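Local coordinates for protein 4-alpha-glucanotransferase (Aquifex aeolicus, PDB 1TZ7) that belongs to the amylomaltase family, built on an eight-stranded parallel beta/alpha barrel with extra helical and antiparallel-sheet elements, at residues Y37-L42 with E122-L127; S59-L64 with I221-D226; Y158-E163 with N189-R194; L254-V259 with V317-E322; W288-V293 with K339-Y344. All blocks are in the same frame, centred on the assembly; numbering follows the deposited sequence.

Contact 1. Residues Y37-L42 with E122-L127; sequences YGIGDL and EYKKEL
The rings of Tyr37 and Tyr123 meet without stacking: Tyr37 CD1 comes in at the edge of the Tyr123 ring, near its plane, and stands 4.4 Å from CE2 of Tyr123. One face of the Tyr123 ring carries CD1 of Leu127 of its own helix, set toward the rim. The two tyrosine hydroxyls look elsewhere, that of Tyr37 to Glu94 and that of Tyr123 to the carbonyl of Asp106. Lys124 reaches from helix 117-133 into the loop after strand 23-27, its chain bent at chi2 and again at chi4, and its NZ lies 3.5 Å from Ile39 CG2. Lys124 NZ also bonds to the carbonyls of Val89 and Ile91, and Asp41 OD1 takes a bond from Gly43 N. A water accepts from Lys124 NZ at 2.7 Å and gives both protons to loop acceptors, Ile39 O and Asp41 OD2, each at 2.6 Å. The opposite charges of Asp41 OD2 and Lys124 NZ, 4.4 Å apart, are coupled through it rather than by a direct salt bridge.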
# COMPACT_ATOMS: atom_id res chain seq x y z
N TYR A 37 5.41 -20.06 -5.33
CA TYR A 37 6.53 -20.08 -4.37
C TYR A 37 6.16 -19.50 -2.99
O TYR A 37 6.97 -18.84 -2.34
CB TYR A 37 7.74 -19.36 -4.96
CG TYR A 37 8.21 -19.99 -6.25
CD1 TYR A 37 8.82 -21.24 -6.25
CD2 TYR A 37 8.01 -19.36 -7.47
CE1 TYR A 37 9.24 -21.84 -7.42
CE2 TYR A 37 8.43 -19.95 -8.65
CZ TYR A 37 9.04 -21.19 -8.62
OH TYR A 37 9.46 -21.78 -9.79
N GLY A 38 4.92 -19.76 -2.56
CA GLY A 38 4.51 -19.50 -1.19
C GLY A 38 3.84 -18.15 -1.04
O GLY A 38 3.23 -17.86 -0.02
N ILE A 39 3.95 -17.33 -2.07
CA ILE A 39 3.43 -15.97 -2.03
C ILE A 39 3.35 -15.42 -3.46
O ILE A 39 4.05 -15.89 -4.36
CB ILE A 39 4.36 -15.07 -1.15
CG1 ILE A 39 3.69 -13.73 -0.86
CG2 ILE A 39 5.72 -14.85 -1.83
CD1 ILE A 39 4.26 -13.02 0.36
N GLY A 40 2.49 -14.43 -3.67
CA GLY A 40 2.37 -13.78 -4.97
C GLY A 40 3.62 -12.98 -5.29
O GLY A 40 4.27 -12.45 -4.39
N ASP A 41 3.96 -12.89 -6.58
CA ASP A 41 5.18 -12.20 -7.01
C ASP A 41 4.99 -11.44 -8.34
O ASP A 41 3.90 -11.42 -8.91
CB ASP A 41 6.36 -13.21 -7.11
CG ASP A 41 6.07 -14.37 -8.05
OD1 ASP A 41 5.59 -14.13 -9.17
OD2 ASP A 41 6.31 -15.55 -7.75
N LEU A 42 6.07 -10.83 -8.83
CA LEU A 42 6.00 -9.95 -10.00
C LEU A 42 6.25 -10.73 -11.30
O LEU A 42 6.60 -10.14 -12.33
CB LEU A 42 7.02 -8.82 -9.87
CG LEU A 42 6.95 -7.99 -8.58
CD1 LEU A 42 8.05 -6.94 -8.55
CD2 LEU A 42 5.59 -7.33 -8.45
N GLU A 122 12.69 -16.53 4.46
CA GLU A 122 13.91 -17.34 4.54
C GLU A 122 14.30 -17.90 3.18
O GLU A 122 15.48 -17.90 2.81
CB GLU A 122 13.71 -18.50 5.53
CG GLU A 122 13.86 -18.10 6.99
CD GLU A 122 15.29 -17.76 7.37
OE1 GLU A 122 16.21 -18.07 6.57
OE2 GLU A 122 15.50 -17.19 8.46
N TYR A 123 13.30 -18.38 2.44
CA TYR A 123 13.53 -19.08 1.17
C TYR A 123 13.99 -18.12 0.07
O TYR A 123 14.94 -18.41 -0.66
CB TYR A 123 12.25 -19.81 0.73
CG TYR A 123 12.38 -20.47 -0.63
CD1 TYR A 123 13.40 -21.37 -0.89
CD2 TYR A 123 11.47 -20.20 -1.65
CE1 TYR A 123 13.53 -21.98 -2.12
CE2 TYR A 123 11.58 -20.81 -2.89
CZ TYR A 123 12.61 -21.70 -3.12
OH TYR A 123 12.73 -22.30 -4.34
N LYS A 124 13.32 -16.99 -0.06
CA LYS A 124 13.66 -16.02 -1.09
C LYS A 124 14.97 -15.28 -0.76
O LYS A 124 15.69 -14.87 -1.65
CB LYS A 124 12.52 -15.02 -1.28
CG LYS A 124 11.22 -15.65 -1.78
CD LYS A 124 10.75 -15.03 -3.09
CE LYS A 124 9.47 -15.67 -3.59
NZ LYS A 124 8.45 -14.65 -3.96
N LYS A 125 15.26 -15.14 0.53
CA LYS A 125 16.54 -14.59 0.97
C LYS A 125 17.68 -15.52 0.56
O LYS A 125 18.75 -15.06 0.18
CB LYS A 125 16.56 -14.39 2.49
CG LYS A 125 17.79 -13.61 3.00
CD LYS A 125 18.05 -13.87 4.49
CE LYS A 125 17.11 -13.06 5.38
NZ LYS A 125 16.88 -13.71 6.70
N GLU A 126 17.44 -16.82 0.65
CA GLU A 126 18.46 -17.81 0.31
C GLU A 126 18.70 -17.85 -1.20
O GLU A 126 19.83 -17.95 -1.65
CB GLU A 126 18.05 -19.21 0.82
CG GLU A 126 19.02 -19.81 1.84
CD GLU A 126 19.47 -18.80 2.89
OE1 GLU A 126 20.70 -18.68 3.10
OE2 GLU A 126 18.60 -18.13 3.49
N LEU A 127 17.62 -17.76 -1.97
CA LEU A 127 17.73 -17.72 -3.43
C LEU A 127 18.49 -16.47 -3.89
O LEU A 127 19.24 -16.52 -4.85
CB LEU A 127 16.34 -17.74 -4.08
CG LEU A 127 15.56 -19.05 -4.00
CD1 LEU A 127 14.20 -18.89 -4.66
CD2 LEU A 127 16.33 -20.20 -4.64
O HOH W 1 6.49 -16.04 -5.21

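Contact 2. Residues S59-L64 with I221-D226; sequences SLWQVL and ISIVGD
Leu60 and Ser222, Trp61 and Ile223, Gln62 and Val224 pair in parallel register, and the side chains of each pair leave on the same face of the sheet. On one face Gln62 has CG anti to its backbone N (chi1 -171°) and runs on extended, crossing Val224 so that its NE2 lies 3.7 Å from Val224 CG1. Leu60 instead holds CG beside the backbone N, anti to the carbonyl carbon (chi1 -61°), and this turns CD2 to within 3.9 Å of Ser222 CB. On the other face Trp61 (chi1 176°) and Ile223 run alongside each other, CE3 of Trp61 4.2 Å from Ile223 CG1, while CG1 of Val63 rests over the indole near its rim. Four backbone bonds join the two segments, from Ser222 N to Ser59 O at 2.8 Å through to Val63 N to Val224 O at 3.0 Å. Beyond them the chains are bridged by water, one molecule accepting from Asp226 N at 2.8 Å and donating weakly to Leu64 O. Strand 60-62 is held from its other side by strand 23-27, and strand 302-305 lies on the other side of strand 222-227, so the pair is an interior part of the parallel barrel. Gln62 and Val224 lie on the face where Gln62 meets Tyr400 and Arg304; Trp61 and Ile223 face outward, against Leu212 and Trp209 of helix 192-218.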
# COMPACT_ATOMS: atom_id res chain seq x y z
N SER A 59 -9.29 -0.85 -16.51
CA SER A 59 -8.23 0.13 -16.78
C SER A 59 -7.37 0.44 -15.54
O SER A 59 -6.40 1.18 -15.63
CB SER A 59 -8.83 1.44 -17.29
OG SER A 59 -9.59 1.24 -18.45
N LEU A 60 -7.75 -0.12 -14.40
CA LEU A 60 -7.09 0.23 -13.13
C LEU A 60 -6.72 -1.01 -12.34
O LEU A 60 -7.47 -1.98 -12.29
CB LEU A 60 -7.99 1.13 -12.28
CG LEU A 60 -8.39 2.47 -12.88
CD1 LEU A 60 -9.53 3.08 -12.09
CD2 LEU A 60 -7.20 3.41 -12.92
N TRP A 61 -5.55 -0.97 -11.71
CA TRP A 61 -5.12 -1.98 -10.77
C TRP A 61 -4.61 -1.30 -9.50
O TRP A 61 -3.67 -0.52 -9.55
CB TRP A 61 -4.01 -2.83 -11.39
CG TRP A 61 -3.42 -3.85 -10.47
CD1 TRP A 61 -4.05 -4.46 -9.41
CD2 TRP A 61 -2.10 -4.39 -10.51
NE1 TRP A 61 -3.19 -5.34 -8.79
CE2 TRP A 61 -1.99 -5.32 -9.45
CE3 TRP A 61 -0.98 -4.18 -11.34
CZ2 TRP A 61 -0.81 -6.03 -9.20
CZ3 TRP A 61 0.18 -4.89 -11.09
CH2 TRP A 61 0.26 -5.81 -10.02
N GLN A 62 -5.24 -1.60 -8.37
CA GLN A 62 -4.80 -1.04 -7.09
C GLN A 62 -4.07 -2.08 -6.26
O GLN A 62 -4.58 -3.17 -6.02
CB GLN A 62 -5.96 -0.45 -6.30
CG GLN A 62 -5.50 0.33 -5.05
CD GLN A 62 -6.60 1.15 -4.39
OE1 GLN A 62 -6.65 1.26 -3.17
NE2 GLN A 62 -7.47 1.73 -5.19
N VAL A 63 -2.87 -1.72 -5.83
CA VAL A 63 -2.08 -2.55 -4.95
C VAL A 63 -1.93 -1.86 -3.60
O VAL A 63 -2.23 -0.68 -3.46
CB VAL A 63 -0.67 -2.83 -5.54
CG1 VAL A 63 -0.77 -3.74 -6.76
CG2 VAL A 63 0.05 -1.51 -5.90
N LEU A 64 -1.46 -2.61 -2.61
CA LEU A 64 -1.06 -2.03 -1.33
C LEU A 64 0.42 -1.61 -1.43
O LEU A 64 1.07 -1.87 -2.45
CB LEU A 64 -1.28 -3.03 -0.19
CG LEU A 64 -2.61 -3.81 -0.23
CD1 LEU A 64 -2.65 -4.86 0.84
CD2 LEU A 64 -3.79 -2.85 -0.10
N ILE A 221 -3.54 0.14 -18.71
CA ILE A 221 -3.82 -0.07 -17.30
C ILE A 221 -2.97 0.86 -16.46
O ILE A 221 -1.73 0.84 -16.55
CB ILE A 221 -3.56 -1.54 -16.91
CG1 ILE A 221 -4.54 -2.47 -17.66
CG2 ILE A 221 -3.71 -1.73 -15.40
CD1 ILE A 221 -4.09 -3.90 -17.71
N SER A 222 -3.63 1.69 -15.64
CA SER A 222 -2.94 2.56 -14.70
C SER A 222 -2.90 1.89 -13.33
O SER A 222 -3.88 1.27 -12.91
CB SER A 222 -3.66 3.91 -14.58
OG SER A 222 -3.63 4.63 -15.80
N ILE A 223 -1.78 2.01 -12.65
CA ILE A 223 -1.60 1.36 -11.37
C ILE A 223 -1.77 2.36 -10.24
O ILE A 223 -1.09 3.39 -10.20
CB ILE A 223 -0.22 0.66 -11.29
CG1 ILE A 223 -0.03 -0.28 -12.49
CG2 ILE A 223 -0.11 -0.13 -9.98
CD1 ILE A 223 1.37 -0.88 -12.61
N VAL A 224 -2.68 2.05 -9.34
CA VAL A 224 -2.87 2.83 -8.14
C VAL A 224 -2.04 2.23 -7.00
O VAL A 224 -2.29 1.13 -6.55
CB VAL A 224 -4.36 2.85 -7.72
CG1 VAL A 224 -4.57 3.72 -6.49
CG2 VAL A 224 -5.23 3.34 -8.88
N GLY A 225 -1.04 2.98 -6.57
CA GLY A 225 -0.23 2.59 -5.45
C GLY A 225 -0.66 3.30 -4.19
O GLY A 225 -1.55 4.14 -4.22
N ASP A 226 -0.01 2.96 -3.10
CA ASP A 226 -0.50 3.31 -1.78
C ASP A 226 0.64 3.88 -0.94
O ASP A 226 1.66 3.23 -0.75
CB ASP A 226 -1.08 2.07 -1.10
CG ASP A 226 -1.97 2.41 0.08
OD1 ASP A 226 -2.89 1.61 0.38
OD2 ASP A 226 -1.84 3.45 0.76
O HOH W 2 -5.47 3.82 -17.41
O HOH W 3 -4.19 0.52 -1.50
O HOH W 4 1.74 0.79 -3.33

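Contact 3. Residues Y158-E163 with N189-R194; sequences YMAIKE and NKLKGR
Leu191 holds CG beside its backbone N, opposite the carbonyl carbon (chi1 -50°), which sends CD1 to the last turns of helix 149-165, where it lies 3.5 Å from Ala160 O and 4.1 Å from Ile161 CG1, crossing the Ile161 side chain at about a right angle. The motif is a helix packed against a break between two others: Leu191 leaves helix 181-190 and occupies the N-cap position of helix 192-218. Arg194, in the first turn of the new helix, is bent at both chi2 and chi3 (-82° and 87°), which folds its guanidinium back toward Glu163. The extended Glu163 chain meets it edge-on. Glu163 OE1 and OE2 are each 3.3 Å from Arg194 NH1; both bonds of this salt bridge are weak, that to OE1 fairly straight and that to OE2 strongly bent. Arg194 has a second acidic partner in Glu129, through NH2, and Phe197 adds a cation-pi contact. Ala160 and Arg194 are the nearest CA pair of the two segments, and Ala160 CB lies 4.1 Å from Arg194 CB.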
# COMPACT_ATOMS: atom_id res chain seq x y z
N TYR A 158 21.88 0.99 5.81
CA TYR A 158 21.03 0.74 6.98
C TYR A 158 20.84 -0.76 7.20
O TYR A 158 20.93 -1.24 8.32
CB TYR A 158 19.67 1.44 6.76
CG TYR A 158 18.54 1.00 7.67
CD1 TYR A 158 18.30 1.65 8.88
CD2 TYR A 158 17.69 -0.03 7.31
CE1 TYR A 158 17.25 1.27 9.71
CE2 TYR A 158 16.63 -0.43 8.13
CZ TYR A 158 16.42 0.23 9.33
OH TYR A 158 15.37 -0.15 10.14
N MET A 159 20.61 -1.50 6.12
CA MET A 159 20.36 -2.94 6.20
C MET A 159 21.64 -3.71 6.54
O MET A 159 21.59 -4.74 7.20
CB MET A 159 19.79 -3.46 4.88
CG MET A 159 18.38 -2.98 4.57
SD MET A 159 17.15 -3.54 5.76
CE MET A 159 17.08 -5.30 5.38
N ALA A 160 22.78 -3.19 6.08
CA ALA A 160 24.07 -3.86 6.30
C ALA A 160 24.54 -3.72 7.75
O ALA A 160 25.13 -4.64 8.31
CB ALA A 160 25.12 -3.31 5.36
N ILE A 161 24.27 -2.56 8.34
CA ILE A 161 24.62 -2.30 9.74
C ILE A 161 23.67 -3.04 10.68
O ILE A 161 24.08 -3.55 11.71
CB ILE A 161 24.59 -0.77 10.03
CG1 ILE A 161 25.61 -0.04 9.17
CG2 ILE A 161 24.88 -0.50 11.51
CD1 ILE A 161 25.36 1.45 9.05
N LYS A 162 22.39 -3.08 10.31
CA LYS A 162 21.38 -3.82 11.07
C LYS A 162 21.73 -5.31 11.12
O LYS A 162 21.54 -5.97 12.13
CB LYS A 162 19.99 -3.64 10.43
CG LYS A 162 18.84 -4.14 11.30
CD LYS A 162 17.51 -3.51 10.88
CE LYS A 162 16.83 -4.32 9.79
NZ LYS A 162 15.35 -4.37 9.97
N GLU A 163 22.25 -5.82 10.01
CA GLU A 163 22.70 -7.21 9.92
C GLU A 163 23.84 -7.48 10.89
O GLU A 163 23.81 -8.43 11.66
CB GLU A 163 23.16 -7.53 8.50
CG GLU A 163 22.32 -8.57 7.78
CD GLU A 163 22.63 -8.64 6.30
OE1 GLU A 163 23.66 -8.07 5.88
OE2 GLU A 163 21.85 -9.26 5.55
N ASN A 189 32.77 0.99 3.88
CA ASN A 189 33.88 0.24 3.30
C ASN A 189 34.03 -1.13 3.95
O ASN A 189 34.32 -2.12 3.28
CB ASN A 189 35.18 1.03 3.46
CG ASN A 189 36.39 0.27 2.95
OD1 ASN A 189 36.60 0.16 1.74
ND2 ASN A 189 37.19 -0.25 3.87
N LYS A 190 33.83 -1.19 5.26
CA LYS A 190 33.90 -2.45 6.01
C LYS A 190 32.86 -3.44 5.50
O LYS A 190 33.18 -4.58 5.17
CB LYS A 190 33.68 -2.19 7.50
CG LYS A 190 33.88 -3.41 8.40
CD LYS A 190 33.22 -3.21 9.76
CE LYS A 190 33.39 -4.43 10.65
NZ LYS A 190 32.34 -4.51 11.70
N LEU A 191 31.61 -3.00 5.43
CA LEU A 191 30.50 -3.87 5.03
C LEU A 191 30.17 -3.66 3.55
O LEU A 191 29.00 -3.69 3.16
CB LEU A 191 29.26 -3.58 5.89
CG LEU A 191 29.48 -3.56 7.40
CD1 LEU A 191 28.25 -3.02 8.10
CD2 LEU A 191 29.81 -4.95 7.91
N LYS A 192 31.20 -3.47 2.73
CA LYS A 192 31.02 -3.11 1.32
C LYS A 192 30.29 -4.22 0.56
O LYS A 192 29.39 -3.95 -0.23
CB LYS A 192 32.37 -2.84 0.66
CG LYS A 192 32.28 -2.24 -0.74
CD LYS A 192 33.67 -1.92 -1.31
CE LYS A 192 34.43 -3.19 -1.69
NZ LYS A 192 35.49 -3.54 -0.69
N GLY A 193 30.68 -5.46 0.81
CA GLY A 193 30.06 -6.60 0.17
C GLY A 193 28.60 -6.75 0.55
O GLY A 193 27.77 -7.09 -0.28
N ARG A 194 28.30 -6.51 1.82
CA ARG A 194 26.93 -6.60 2.32
C ARG A 194 26.08 -5.44 1.81
O ARG A 194 24.89 -5.61 1.52
CB ARG A 194 26.93 -6.61 3.86
CG ARG A 194 27.48 -7.88 4.47
CD ARG A 194 26.46 -9.01 4.55
NE ARG A 194 26.42 -9.80 3.32
CZ ARG A 194 25.32 -10.36 2.82
NH1 ARG A 194 24.14 -10.21 3.43
NH2 ARG A 194 25.39 -11.06 1.70

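Contact 4. Residues L254-V259 with V317-E322; sequences LFVAGV and VPYGEE
The side chains of Val256 and Val317 cross at a slant, their CG2 methyls 3.6 Å apart on one face of the sheet. Two backbone bonds close around the same pair: Val256 N gives its hydrogen to Val317 O at 2.9 Å, and Val317 N returns one to Val256 O at 3.2 Å, both nearly straight. Val256 CG2 sits between backbone N and carbonyl carbon with CG1 beside the N (chi1 -69°), which sends CG2 to Val317 and CG1 to Tyr319, 4.1 Å from its CD1. Next, Phe255 and Pro318 form a non-hydrogen-bonded pair whose side chains diverge; the edge of the Phe255 ring still brings CD1 to 3.7 Å from Pro318 N. This is the antiparallel pairing of strands 255-259 and 313-318, neighbours in a four-stranded sheet separate from the parallel barrel. It runs out at a weak bond, Tyr319 N to Leu254 O at 3.3 Å. There the chain leaves in a type II beta turn from Pro318 to Glu321, closed by Glu321 N to Pro318 O, with Gly320 in the positive-phi position (103°) that such a turn prefers. Further out, Ala257 and Val259 bond through their backbones to strand 269-274, and Leu270 of that strand touches Val317.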
# COMPACT_ATOMS: atom_id res chain seq x y z
N LEU A 254 9.13 11.75 21.01
CA LEU A 254 8.50 12.60 22.01
C LEU A 254 6.98 12.47 21.92
O LEU A 254 6.29 12.51 22.94
CB LEU A 254 8.93 14.06 21.79
CG LEU A 254 8.82 15.03 22.97
CD1 LEU A 254 9.63 14.55 24.18
CD2 LEU A 254 9.28 16.42 22.55
N PHE A 255 6.47 12.31 20.70
CA PHE A 255 5.06 11.98 20.49
C PHE A 255 4.90 10.89 19.43
O PHE A 255 5.75 10.75 18.55
CB PHE A 255 4.28 13.23 20.08
CG PHE A 255 4.25 14.31 21.13
CD1 PHE A 255 3.29 14.30 22.13
CD2 PHE A 255 5.19 15.33 21.12
CE1 PHE A 255 3.26 15.30 23.11
CE2 PHE A 255 5.16 16.33 22.09
CZ PHE A 255 4.20 16.31 23.08
N VAL A 256 3.81 10.13 19.51
CA VAL A 256 3.55 9.06 18.55
C VAL A 256 2.14 9.17 17.95
O VAL A 256 1.31 9.93 18.43
CB VAL A 256 3.73 7.64 19.19
CG1 VAL A 256 5.19 7.38 19.49
CG2 VAL A 256 2.88 7.51 20.46
N ALA A 257 1.90 8.40 16.90
CA ALA A 257 0.74 8.61 16.05
C ALA A 257 -0.40 7.70 16.47
O ALA A 257 -0.20 6.71 17.17
CB ALA A 257 1.10 8.36 14.59
N GLY A 258 -1.60 8.04 16.03
CA GLY A 258 -2.78 7.25 16.29
C GLY A 258 -4.04 7.98 15.88
O GLY A 258 -3.99 8.95 15.12
N VAL A 259 -5.18 7.51 16.38
CA VAL A 259 -6.45 8.22 16.25
C VAL A 259 -7.24 8.14 17.56
O VAL A 259 -7.06 7.20 18.34
CB VAL A 259 -7.31 7.65 15.09
CG1 VAL A 259 -6.76 8.10 13.74
CG2 VAL A 259 -7.37 6.13 15.16
N VAL A 317 -0.19 11.75 20.54
CA VAL A 317 -0.22 11.29 21.94
C VAL A 317 1.21 11.14 22.53
O VAL A 317 2.12 10.68 21.85
CB VAL A 317 -1.00 9.92 22.08
CG1 VAL A 317 -2.03 9.76 20.97
CG2 VAL A 317 -0.03 8.74 22.10
N PRO A 318 1.38 11.55 23.79
CA PRO A 318 2.69 11.46 24.47
C PRO A 318 3.28 10.04 24.50
O PRO A 318 2.56 9.06 24.79
CB PRO A 318 2.37 11.92 25.90
CG PRO A 318 1.15 12.75 25.77
CD PRO A 318 0.35 12.16 24.65
N TYR A 319 4.58 9.93 24.22
CA TYR A 319 5.27 8.64 24.21
C TYR A 319 5.32 8.06 25.61
O TYR A 319 5.54 8.78 26.59
CB TYR A 319 6.70 8.81 23.66
CG TYR A 319 7.54 7.54 23.71
CD1 TYR A 319 7.25 6.46 22.88
CD2 TYR A 319 8.63 7.43 24.57
CE1 TYR A 319 8.02 5.29 22.92
CE2 TYR A 319 9.40 6.28 24.62
CZ TYR A 319 9.09 5.21 23.79
OH TYR A 319 9.84 4.07 23.83
N GLY A 320 5.11 6.75 25.71
CA GLY A 320 5.02 6.08 27.00
C GLY A 320 3.58 5.75 27.37
O GLY A 320 3.34 4.91 28.23
N GLU A 321 2.64 6.42 26.72
CA GLU A 321 1.22 6.14 26.92
C GLU A 321 0.87 4.76 26.35
O GLU A 321 1.38 4.36 25.31
CB GLU A 321 0.36 7.22 26.24
CG GLU A 321 -1.05 7.33 26.81
CD GLU A 321 -1.10 8.05 28.15
OE1 GLU A 321 -0.03 8.43 28.66
OE2 GLU A 321 -2.21 8.24 28.68
N GLU A 322 0.00 4.04 27.05
CA GLU A 322 -0.37 2.68 26.66
C GLU A 322 -1.52 2.69 25.65
O GLU A 322 -1.65 1.78 24.84
CB GLU A 322 -0.77 1.86 27.89
CG GLU A 322 0.37 1.60 28.86
CD GLU A 322 0.01 0.58 29.92
OE1 GLU A 322 -0.12 -0.61 29.57
OE2 GLU A 322 -0.14 0.97 31.09

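Contact 5. Residues W288-V293 with K339-Y344; sequences WWIRRV and KKLLSY
Ile290 sets its CD1 over one face of the Tyr344 ring, 4.1 Å from the centroid and 17° off the normal, a CH-pi contact. Its CG2, which lies anti to the backbone N with CG1 beside it (chi1 -74°), touches the same ring at CD2, 3.6 Å away. CD1 is also met by the aliphatic part of Lys340, whose CD is 3.6 Å off and whose chain passes across Ile290 at about a right angle on its way to an NZ bond with the carbonyl of Gly285. Deeper in, Leu341 CD2 lies 3.8 Å from Ile290 CG1 and 4.1 Å from Val293 CG2, and Phe350 of strand 350-352 touches both Leu341 and Val293. Helices 287-297 and 334-344 precede the adjacent barrel strands 302-305 and 350-352; the axes of segments 288-293 and 339-344 cross at -41°, 10.6 Å apart at closest approach. Between the segments the contact is thus apolar and CH-pi in character, with the Lys340 amine satisfied by Gly285 O.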
# COMPACT_ATOMS: atom_id res chain seq x y z
N TRP A 288 11.27 16.47 1.26
CA TRP A 288 11.20 15.04 1.58
C TRP A 288 9.91 14.44 1.01
O TRP A 288 9.93 13.37 0.41
CB TRP A 288 11.26 14.81 3.09
CG TRP A 288 11.26 13.37 3.48
CD1 TRP A 288 12.31 12.51 3.43
CD2 TRP A 288 10.15 12.63 4.00
NE1 TRP A 288 11.93 11.27 3.88
CE2 TRP A 288 10.61 11.31 4.24
CE3 TRP A 288 8.82 12.93 4.28
CZ2 TRP A 288 9.77 10.31 4.75
CZ3 TRP A 288 7.99 11.93 4.79
CH2 TRP A 288 8.48 10.64 5.02
N TRP A 289 8.80 15.14 1.21
CA TRP A 289 7.52 14.69 0.67
C TRP A 289 7.51 14.72 -0.86
O TRP A 289 6.95 13.84 -1.50
CB TRP A 289 6.37 15.55 1.23
CG TRP A 289 5.75 14.96 2.44
CD1 TRP A 289 5.91 15.36 3.73
CD2 TRP A 289 4.88 13.82 2.48
NE1 TRP A 289 5.18 14.56 4.58
CE2 TRP A 289 4.54 13.60 3.83
CE3 TRP A 289 4.33 12.97 1.51
CZ2 TRP A 289 3.69 12.57 4.23
CZ3 TRP A 289 3.49 11.95 1.91
CH2 TRP A 289 3.18 11.76 3.26
N ILE A 290 8.14 15.74 -1.43
CA ILE A 290 8.30 15.82 -2.87
C ILE A 290 9.09 14.61 -3.40
O ILE A 290 8.72 14.02 -4.41
CB ILE A 290 9.00 17.13 -3.26
CG1 ILE A 290 8.04 18.31 -3.10
CG2 ILE A 290 9.53 17.06 -4.71
CD1 ILE A 290 8.72 19.65 -3.02
N ARG A 291 10.17 14.26 -2.71
CA ARG A 291 10.98 13.11 -3.10
C ARG A 291 10.19 11.80 -2.99
O ARG A 291 10.35 10.90 -3.81
CB ARG A 291 12.26 13.03 -2.26
CG ARG A 291 13.36 14.00 -2.72
CD ARG A 291 14.77 13.54 -2.38
NE ARG A 291 14.94 13.29 -0.95
CZ ARG A 291 15.15 14.23 -0.03
NH1 ARG A 291 15.28 13.90 1.25
NH2 ARG A 291 15.22 15.52 -0.38
N ARG A 292 9.33 11.70 -1.97
CA ARG A 292 8.44 10.54 -1.81
C ARG A 292 7.53 10.38 -3.01
O ARG A 292 7.33 9.27 -3.50
CB ARG A 292 7.57 10.69 -0.55
CG ARG A 292 8.18 10.17 0.69
CD ARG A 292 7.17 9.93 1.80
NE ARG A 292 6.43 8.68 1.62
CZ ARG A 292 5.38 8.31 2.35
NH1 ARG A 292 4.78 7.15 2.12
NH2 ARG A 292 4.93 9.10 3.33
N VAL A 293 6.97 11.49 -3.47
CA VAL A 293 6.01 11.47 -4.56
C VAL A 293 6.71 11.14 -5.87
O VAL A 293 6.27 10.27 -6.61
CB VAL A 293 5.25 12.81 -4.68
CG1 VAL A 293 4.42 12.87 -5.96
CG2 VAL A 293 4.37 13.03 -3.46
N LYS A 339 -0.27 22.78 -2.25
CA LYS A 339 -0.02 23.85 -3.23
C LYS A 339 1.32 23.61 -3.93
O LYS A 339 1.42 23.76 -5.15
CB LYS A 339 -0.02 25.22 -2.55
CG LYS A 339 0.11 26.40 -3.53
CD LYS A 339 -0.25 27.74 -2.87
CE LYS A 339 -0.47 28.85 -3.91
NZ LYS A 339 0.15 28.54 -5.23
N LYS A 340 2.33 23.24 -3.16
CA LYS A 340 3.65 22.95 -3.72
C LYS A 340 3.65 21.63 -4.49
O LYS A 340 4.23 21.54 -5.56
CB LYS A 340 4.71 22.92 -2.62
CG LYS A 340 5.97 23.69 -2.97
CD LYS A 340 7.20 22.90 -2.64
CE LYS A 340 8.45 23.58 -3.18
NZ LYS A 340 9.47 23.77 -2.13
N LEU A 341 3.00 20.60 -3.93
CA LEU A 341 2.96 19.28 -4.58
C LEU A 341 2.24 19.34 -5.93
O LEU A 341 2.66 18.70 -6.89
CB LEU A 341 2.28 18.24 -3.67
CG LEU A 341 3.11 17.70 -2.49
CD1 LEU A 341 2.30 16.67 -1.70
CD2 LEU A 341 4.43 17.09 -2.96
N LEU A 342 1.17 20.12 -6.01
CA LEU A 342 0.39 20.22 -7.25
C LEU A 342 1.07 21.15 -8.26
O LEU A 342 0.75 21.13 -9.44
CB LEU A 342 -1.06 20.70 -6.96
CG LEU A 342 -2.16 19.60 -6.78
CD1 LEU A 342 -2.00 18.45 -7.79
CD2 LEU A 342 -2.17 19.07 -5.39
N SER A 343 2.01 21.97 -7.79
CA SER A 343 2.84 22.77 -8.69
C SER A 343 3.92 21.89 -9.32
O SER A 343 4.23 22.03 -10.51
CB SER A 343 3.49 23.92 -7.93
OG SER A 343 2.53 24.87 -7.54
N TYR A 344 4.49 21.00 -8.52
CA TYR A 344 5.51 20.06 -8.98
C TYR A 344 4.88 18.95 -9.82
O TYR A 344 5.50 18.44 -10.77
CB TYR A 344 6.25 19.44 -7.79
CG TYR A 344 7.44 20.23 -7.33
CD1 TYR A 344 7.35 21.59 -7.06
CD2 TYR A 344 8.67 19.62 -7.15
CE1 TYR A 344 8.44 22.31 -6.63
CE2 TYR A 344 9.78 20.33 -6.72
CZ TYR A 344 9.66 21.67 -6.46
OH TYR A 344 10.75 22.38 -6.05

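Contact 2 is the core of the set, about 10 Å from the chain centre and made of two barrel strands held by backbone bonds; contact 5, about 20 Å from it between centres, belongs to the helical layer of the same barrel and relies on nonpolar side chains. Helix 192-218 begins in contact 3 and leads into the second strand of contact 2, which links the two although their centres are 34 Å apart. Contact 1 is buried yet charged, its lysine reaching carboxylate by water, whereas contact 3 carries its weak salt bridge at a more exposed margin. Contact 4 is also built from strand pairing, but antiparallel, partly exposed and ended by a turn.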